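Local coordinates for polyketide synthase associated protein 5 (Mycobacterium tuberculosis, PDB 1Q9J), which probably catalyses the final step of phthiocerol dimycocerosate synthesis, transferring mycocerosic acids from their synthase onto the hydroxyls of phthiocerol and related alcohols, at residues V33-F43 / L105-A116. Residues are numbered along the deposited sequence; the frame is centred on the assembly and turned at random.
Sequences VIDVDALSDAF and LHLQLILREGGA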
ATOM      1  N   VAL A  33      16.045  15.296 -18.085  1.00 75.66           N
ATOM      2  CA  VAL A  33      15.925  14.553 -19.335  1.00 78.01           C
ATOM      3  C   VAL A  33      15.737  13.042 -19.161  1.00 75.80           C
ATOM      4  O   VAL A  33      16.625  12.339 -18.681  1.00 74.10           O
ATOM      5  CB  VAL A  33      17.157  14.812 -20.231  1.00 81.37           C
ATOM      6  CG1 VAL A  33      17.015  14.077 -21.559  1.00 81.47           C
ATOM      7  CG2 VAL A  33      17.302  16.309 -20.461  1.00 83.64           C
ATOM      8  N   ILE A  34      14.567  12.561 -19.570  1.00 73.19           N
ATOM      9  CA  ILE A  34      14.215  11.151 -19.492  1.00 69.26           C
ATOM     10  C   ILE A  34      14.661  10.430 -20.762  1.00 68.60           C
ATOM     11  O   ILE A  34      14.042  10.578 -21.807  1.00 72.37           O
ATOM     12  CB  ILE A  34      12.680  10.974 -19.328  1.00 67.83           C
ATOM     13  CG1 ILE A  34      12.261  11.325 -17.912  1.00 65.40           C
ATOM     14  CG2 ILE A  34      12.266   9.557 -19.658  1.00 68.80           C
ATOM     15  CD1 ILE A  34      12.395  12.774 -17.590  1.00 69.58           C
ATOM     16  N   ASP A  35      15.744   9.664 -20.672  1.00 66.05           N
ATOM     17  CA  ASP A  35      16.257   8.922 -21.825  1.00 64.01           C
ATOM     18  C   ASP A  35      15.356   7.717 -22.094  1.00 65.60           C
ATOM     19  O   ASP A  35      15.731   6.571 -21.844  1.00 66.97           O
ATOM     20  CB  ASP A  35      17.700   8.478 -21.550  1.00 61.78           C
ATOM     21  CG  ASP A  35      18.238   7.504 -22.592  1.00 64.79           C
ATOM     22  OD1 ASP A  35      19.463   7.233 -22.578  1.00 66.62           O
ATOM     23  OD2 ASP A  35      17.452   6.991 -23.420  1.00 64.42           O
ATOM     24  N   VAL A  36      14.166   7.993 -22.617  1.00 66.98           N
ATOM     25  CA  VAL A  36      13.172   6.963 -22.915  1.00 70.16           C
ATOM     26  C   VAL A  36      13.717   5.606 -23.393  1.00 73.24           C
ATOM     27  O   VAL A  36      13.272   4.563 -22.908  1.00 75.20           O
ATOM     28  CB  VAL A  36      12.121   7.485 -23.949  1.00 66.76           C
ATOM     29  CG1 VAL A  36      11.071   6.408 -24.232  1.00 63.67           C
ATOM     30  CG2 VAL A  36      11.438   8.739 -23.409  1.00 63.64           C
ATOM     31  N   ASP A  37      14.657   5.602 -24.338  1.00 73.21           N
ATOM     32  CA  ASP A  37      15.209   4.337 -24.838  1.00 73.57           C
ATOM     33  C   ASP A  37      15.772   3.474 -23.711  1.00 72.06           C
ATOM     34  O   ASP A  37      15.517   2.264 -23.653  1.00 66.94           O
ATOM     35  CB  ASP A  37      16.311   4.590 -25.881  1.00 82.34           C
ATOM     36  CG  ASP A  37      15.757   4.930 -27.265  1.00 88.32           C
ATOM     37  OD1 ASP A  37      14.556   4.663 -27.512  1.00 89.22           O
ATOM     38  OD2 ASP A  37      16.530   5.449 -28.108  1.00 89.48           O
ATOM     39  N   ALA A  38      16.545   4.102 -22.828  1.00 71.14           N
ATOM     40  CA  ALA A  38      17.157   3.422 -21.688  1.00 69.10           C
ATOM     41  C   ALA A  38      16.091   2.988 -20.690  1.00 65.90           C
ATOM     42  O   ALA A  38      16.185   1.918 -20.101  1.00 64.34           O
ATOM     43  CB  ALA A  38      18.155   4.352 -21.005  1.00 69.88           C
ATOM     44  N   LEU A  39      15.086   3.840 -20.501  1.00 63.80           N
ATOM     45  CA  LEU A  39      13.994   3.560 -19.575  1.00 60.07           C
ATOM     46  C   LEU A  39      13.233   2.325 -20.035  1.00 59.71           C
ATOM     47  O   LEU A  39      12.878   1.468 -19.230  1.00 63.07           O
ATOM     48  CB  LEU A  39      13.054   4.767 -19.495  1.00 57.07           C
ATOM     49  CG  LEU A  39      11.901   4.845 -18.494  1.00 53.76           C
ATOM     50  CD1 LEU A  39      10.631   4.272 -19.091  1.00 55.41           C
ATOM     51  CD2 LEU A  39      12.295   4.147 -17.213  1.00 52.48           C
ATOM     52  N   SER A  40      12.998   2.222 -21.336  1.00 58.65           N
ATOM     53  CA  SER A  40      12.279   1.081 -21.867  1.00 57.68           C
ATOM     54  C   SER A  40      13.085  -0.187 -21.650  1.00 57.14           C
ATOM     55  O   SER A  40      12.520  -1.256 -21.424  1.00 58.45           O
ATOM     56  CB  SER A  40      12.007   1.274 -23.356  1.00 60.15           C
ATOM     57  OG  SER A  40      11.063   0.322 -23.832  1.00 62.52           O
ATOM     58  N   ASP A  41      14.407  -0.080 -21.732  1.00 58.69           N
ATOM     59  CA  ASP A  41      15.268  -1.247 -21.516  1.00 57.81           C
ATOM     60  C   ASP A  41      15.154  -1.741 -20.079  1.00 56.18           C
ATOM     61  O   ASP A  41      15.146  -2.949 -19.822  1.00 52.54           O
ATOM     62  CB  ASP A  41      16.736  -0.910 -21.800  1.00 59.73           C
ATOM     63  CG  ASP A  41      17.003  -0.683 -23.264  1.00 58.88           C
ATOM     64  OD1 ASP A  41      16.357  -1.351 -24.100  1.00 61.37           O
ATOM     65  OD2 ASP A  41      17.863   0.153 -23.582  1.00 62.42           O
ATOM     66  N   ALA A  42      15.083  -0.785 -19.154  1.00 53.09           N
ATOM     67  CA  ALA A  42      14.969  -1.069 -17.730  1.00 51.85           C
ATOM     68  C   ALA A  42      13.646  -1.772 -17.466  1.00 52.14           C
ATOM     69  O   ALA A  42      13.601  -2.789 -16.768  1.00 52.02           O
ATOM     70  CB  ALA A  42      15.053   0.218 -16.934  1.00 49.51           C
ATOM     71  N   PHE A  43      12.572  -1.238 -18.041  1.00 49.11           N
ATOM     72  CA  PHE A  43      11.257  -1.829 -17.877  1.00 52.13           C
ATOM     73  C   PHE A  43      11.264  -3.257 -18.449  1.00 56.49           C
ATOM     74  O   PHE A  43      10.756  -4.187 -17.821  1.00 57.86           O
ATOM     75  CB  PHE A  43      10.196  -0.968 -18.575  1.00 52.99           C
ATOM     76  CG  PHE A  43       8.797  -1.486 -18.408  1.00 55.00           C
ATOM     77  CD1 PHE A  43       8.245  -1.661 -17.147  1.00 58.27           C
ATOM     78  CD2 PHE A  43       8.029  -1.810 -19.513  1.00 57.56           C
ATOM     79  CE1 PHE A  43       6.941  -2.151 -16.990  1.00 60.09           C
ATOM     80  CE2 PHE A  43       6.727  -2.302 -19.365  1.00 60.65           C
ATOM     81  CZ  PHE A  43       6.186  -2.469 -18.102  1.00 57.92           C
ATOM     82  N   LEU A 105       0.211  -5.013 -15.564  1.00 44.65           N
ATOM     83  CA  LEU A 105       1.291  -4.064 -15.387  1.00 46.76           C
ATOM     84  C   LEU A 105       1.322  -3.082 -16.564  1.00 49.85           C
ATOM     85  O   LEU A 105       1.172  -3.476 -17.731  1.00 47.20           O
ATOM     86  CB  LEU A 105       2.614  -4.825 -15.285  1.00 43.51           C
ATOM     87  CG  LEU A 105       3.898  -4.018 -15.089  1.00 45.98           C
ATOM     88  CD1 LEU A 105       3.857  -3.269 -13.768  1.00 40.84           C
ATOM     89  CD2 LEU A 105       5.084  -4.947 -15.140  1.00 49.64           C
ATOM     90  N   HIS A 106       1.527  -1.806 -16.240  1.00 50.75           N
ATOM     91  CA  HIS A 106       1.578  -0.729 -17.225  1.00 52.81           C
ATOM     92  C   HIS A 106       2.569   0.343 -16.769  1.00 55.11           C
ATOM     93  O   HIS A 106       2.476   0.847 -15.642  1.00 56.88           O
ATOM     94  CB  HIS A 106       0.188  -0.092 -17.392  1.00 52.06           C
ATOM     95  CG  HIS A 106      -0.789  -0.940 -18.154  1.00 55.82           C
ATOM     96  ND1 HIS A 106      -0.644  -1.220 -19.493  1.00 56.48           N
ATOM     97  CD2 HIS A 106      -1.928  -1.559 -17.762  1.00 54.93           C
ATOM     98  CE1 HIS A 106      -1.652  -1.976 -19.898  1.00 53.59           C
ATOM     99  NE2 HIS A 106      -2.444  -2.197 -18.868  1.00 57.48           N
ATOM    100  N   LEU A 107       3.530   0.677 -17.627  1.00 55.09           N
ATOM    101  CA  LEU A 107       4.497   1.725 -17.299  1.00 59.90           C
ATOM    102  C   LEU A 107       4.193   2.924 -18.190  1.00 63.14           C
ATOM    103  O   LEU A 107       4.487   2.915 -19.381  1.00 66.06           O
ATOM    104  CB  LEU A 107       5.942   1.255 -17.526  1.00 55.54           C
ATOM    105  CG  LEU A 107       6.975   2.340 -17.179  1.00 53.73           C
ATOM    106  CD1 LEU A 107       6.681   2.898 -15.791  1.00 48.44           C
ATOM    107  CD2 LEU A 107       8.390   1.785 -17.241  1.00 53.79           C
ATOM    108  N   GLN A 108       3.608   3.962 -17.605  1.00 67.27           N
ATOM    109  CA  GLN A 108       3.235   5.152 -18.363  1.00 68.23           C
ATOM    110  C   GLN A 108       4.117   6.380 -18.118  1.00 65.83           C
ATOM    111  O   GLN A 108       4.115   6.946 -17.025  1.00 61.20           O
ATOM    112  CB  GLN A 108       1.782   5.503 -18.047  1.00 71.35           C
ATOM    113  CG  GLN A 108       1.237   6.660 -18.850  1.00 75.93           C
ATOM    114  CD  GLN A 108      -0.066   7.163 -18.283  1.00 77.88           C
ATOM    115  OE1 GLN A 108      -0.121   7.595 -17.128  1.00 77.99           O
ATOM    116  NE2 GLN A 108      -1.127   7.118 -19.089  1.00 80.07           N
ATOM    117  N   LEU A 109       4.853   6.791 -19.147  1.00 66.01           N
ATOM    118  CA  LEU A 109       5.721   7.958 -19.056  1.00 68.52           C
ATOM    119  C   LEU A 109       5.149   9.148 -19.826  1.00 72.48           C
ATOM    120  O   LEU A 109       4.967   9.077 -21.041  1.00 72.03           O
ATOM    121  CB  LEU A 109       7.102   7.639 -19.616  1.00 65.72           C
ATOM    122  CG  LEU A 109       8.044   8.847 -19.654  1.00 62.96           C
ATOM    123  CD1 LEU A 109       8.318   9.316 -18.236  1.00 59.40           C
ATOM    124  CD2 LEU A 109       9.334   8.472 -20.366  1.00 59.38           C
ATOM    125  N   ILE A 110       4.881  10.243 -19.121  1.00 77.23           N
ATOM    126  CA  ILE A 110       4.329  11.439 -19.754  1.00 82.76           C
ATOM    127  C   ILE A 110       5.337  12.596 -19.742  1.00 84.77           C
ATOM    128  O   ILE A 110       5.576  13.211 -18.703  1.00 84.11           O
ATOM    129  CB  ILE A 110       3.038  11.902 -19.044  1.00 83.17           C
ATOM    130  CG1 ILE A 110       2.104  10.718 -18.833  1.00 83.96           C
ATOM    131  CG2 ILE A 110       2.316  12.933 -19.895  1.00 85.42           C
ATOM    132  CD1 ILE A 110       0.827  11.085 -18.121  1.00 86.48           C
ATOM    133  N   LEU A 111       5.908  12.890 -20.908  1.00 86.37           N
ATOM    134  CA  LEU A 111       6.883  13.961 -21.052  1.00 88.10           C
ATOM    135  C   LEU A 111       6.272  15.329 -20.763  1.00 92.72           C
ATOM    136  O   LEU A 111       5.135  15.610 -21.152  1.00 92.26           O
ATOM    137  CB  LEU A 111       7.469  13.940 -22.463  1.00 82.41           C
ATOM    138  CG  LEU A 111       8.131  12.638 -22.907  1.00 79.61           C
ATOM    139  CD1 LEU A 111       8.341  12.687 -24.409  1.00 79.33           C
ATOM    140  CD2 LEU A 111       9.453  12.429 -22.186  1.00 75.22           C
ATOM    141  N   ARG A 112       7.038  16.170 -20.070  1.00 97.89           N
ATOM    142  CA  ARG A 112       6.600  17.516 -19.711  1.00102.73           C
ATOM    143  C   ARG A 112       7.727  18.526 -19.885  1.00104.99           C
ATOM    144  O   ARG A 112       8.693  18.280 -20.612  1.00105.38           O
ATOM    145  CB  ARG A 112       6.107  17.563 -18.260  1.00103.69           C
ATOM    146  CG  ARG A 112       4.793  16.838 -17.992  1.00109.99           C
ATOM    147  CD  ARG A 112       3.670  17.367 -18.871  1.00114.87           C
ATOM    148  NE  ARG A 112       2.383  17.410 -18.174  1.00120.29           N
ATOM    149  CZ  ARG A 112       1.724  16.346 -17.723  1.00120.93           C
ATOM    150  NH1 ARG A 112       2.221  15.130 -17.891  1.00122.50           N
ATOM    151  NH2 ARG A 112       0.562  16.498 -17.098  1.00120.70           N
ATOM    152  N   GLU A 113       7.591  19.664 -19.210  1.00107.80           N
ATOM    153  CA  GLU A 113       8.571  20.747 -19.269  1.00110.89           C
ATOM    154  C   GLU A 113       9.983  20.298 -18.881  1.00110.69           C
ATOM    155  O   GLU A 113      10.713  19.730 -19.697  1.00111.25           O
ATOM    156  CB  GLU A 113       8.136  21.889 -18.342  1.00114.80           C
ATOM    157  CG  GLU A 113       6.758  22.469 -18.638  1.00120.58           C
ATOM    158  CD  GLU A 113       6.688  23.195 -19.968  1.00123.39           C
ATOM    159  OE1 GLU A 113       7.486  24.137 -20.177  1.00124.80           O
ATOM    160  OE2 GLU A 113       5.825  22.831 -20.800  1.00125.34           O
ATOM    161  N   GLY A 114      10.366  20.576 -17.636  1.00109.24           N
ATOM    162  CA  GLY A 114      11.682  20.193 -17.160  1.00106.85           C
ATOM    163  C   GLY A 114      11.755  18.685 -17.066  1.00104.98           C
ATOM    164  O   GLY A 114      12.676  18.056 -17.583  1.00104.53           O
ATOM    165  N   GLY A 115      10.762  18.102 -16.405  1.00103.64           N
ATOM    166  CA  GLY A 115      10.721  16.662 -16.256  1.00100.49           C
ATOM    167  C   GLY A 115       9.351  16.110 -16.589  1.00 97.31           C
ATOM    168  O   GLY A 115       8.384  16.863 -16.713  1.00 98.08           O
ATOM    169  N   ALA A 116       9.282  14.788 -16.721  1.00 93.13           N
ATOM    170  CA  ALA A 116       8.052  14.075 -17.052  1.00 87.54           C
ATOM    171  C   ALA A 116       7.432  13.416 -15.822  1.00 84.74           C
ATOM    172  O   ALA A 116       7.873  13.649 -14.702  1.00 84.09           O
ATOM    173  CB  ALA A 116       8.354  13.019 -18.106  1.00 85.14           C
TER
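The ring of Phe43 is covered on one face by Leu107, whose CB sits 3.7 Å from the ring centroid and 14° off the ring normal, a CH-pi contact over the centre. The same leucine also brings CD2 to the root of the ring, 3.5 Å from Phe43 CD1, the two side chains lying alongside each other with their ends pointing opposite ways. Leu105 arrives obliquely, its CD2 3.8 Å from Phe43 CE1, so that two successive inward-facing leucines of strand 105-110 share one aromatic group. Phe43 has CG anti to its backbone N (chi1 -178°), a torsion that carries the ring off the helix and down onto the strand.

One helical turn earlier, Leu39 meets Leu107 tip to tip, CD1 to CD2 at 3.8 Å. Leu109, the next inward residue, takes both Ile34 and Val36 on a single methyl: its CD2 is 3.7 Å from Val36 CG2 and also touches Ile34 CG2. The CD1 arm of Ile34 reaches across to Ala116, where the turn leads into strand 117-123, with CD1 4.1 Å from Ala116 CB. At this end Asp35 N-caps the helix, its OD2 accepting from Ala38 N at 3.1 Å, while its own backbone N is hydrogen-bonded to Tyr143 of helix 129-148.

This is helix-on-sheet packing: helix segment 36-43 runs nearly antiparallel to strand 105-110 (167°), and Leu105, Leu107 and Leu109, alternate residues of the strand, have their CB atoms turned toward it. The side chain of Leu105 is about 11 Å from that of His124, the probable proton acceptor. This first part of helix 36-49, with Ile34 just before it, meets strand 105-110 through hydrocarbon alone, so the contact probably rests on burial and fit; the polar capping bond of Asp35 lies within its own segment.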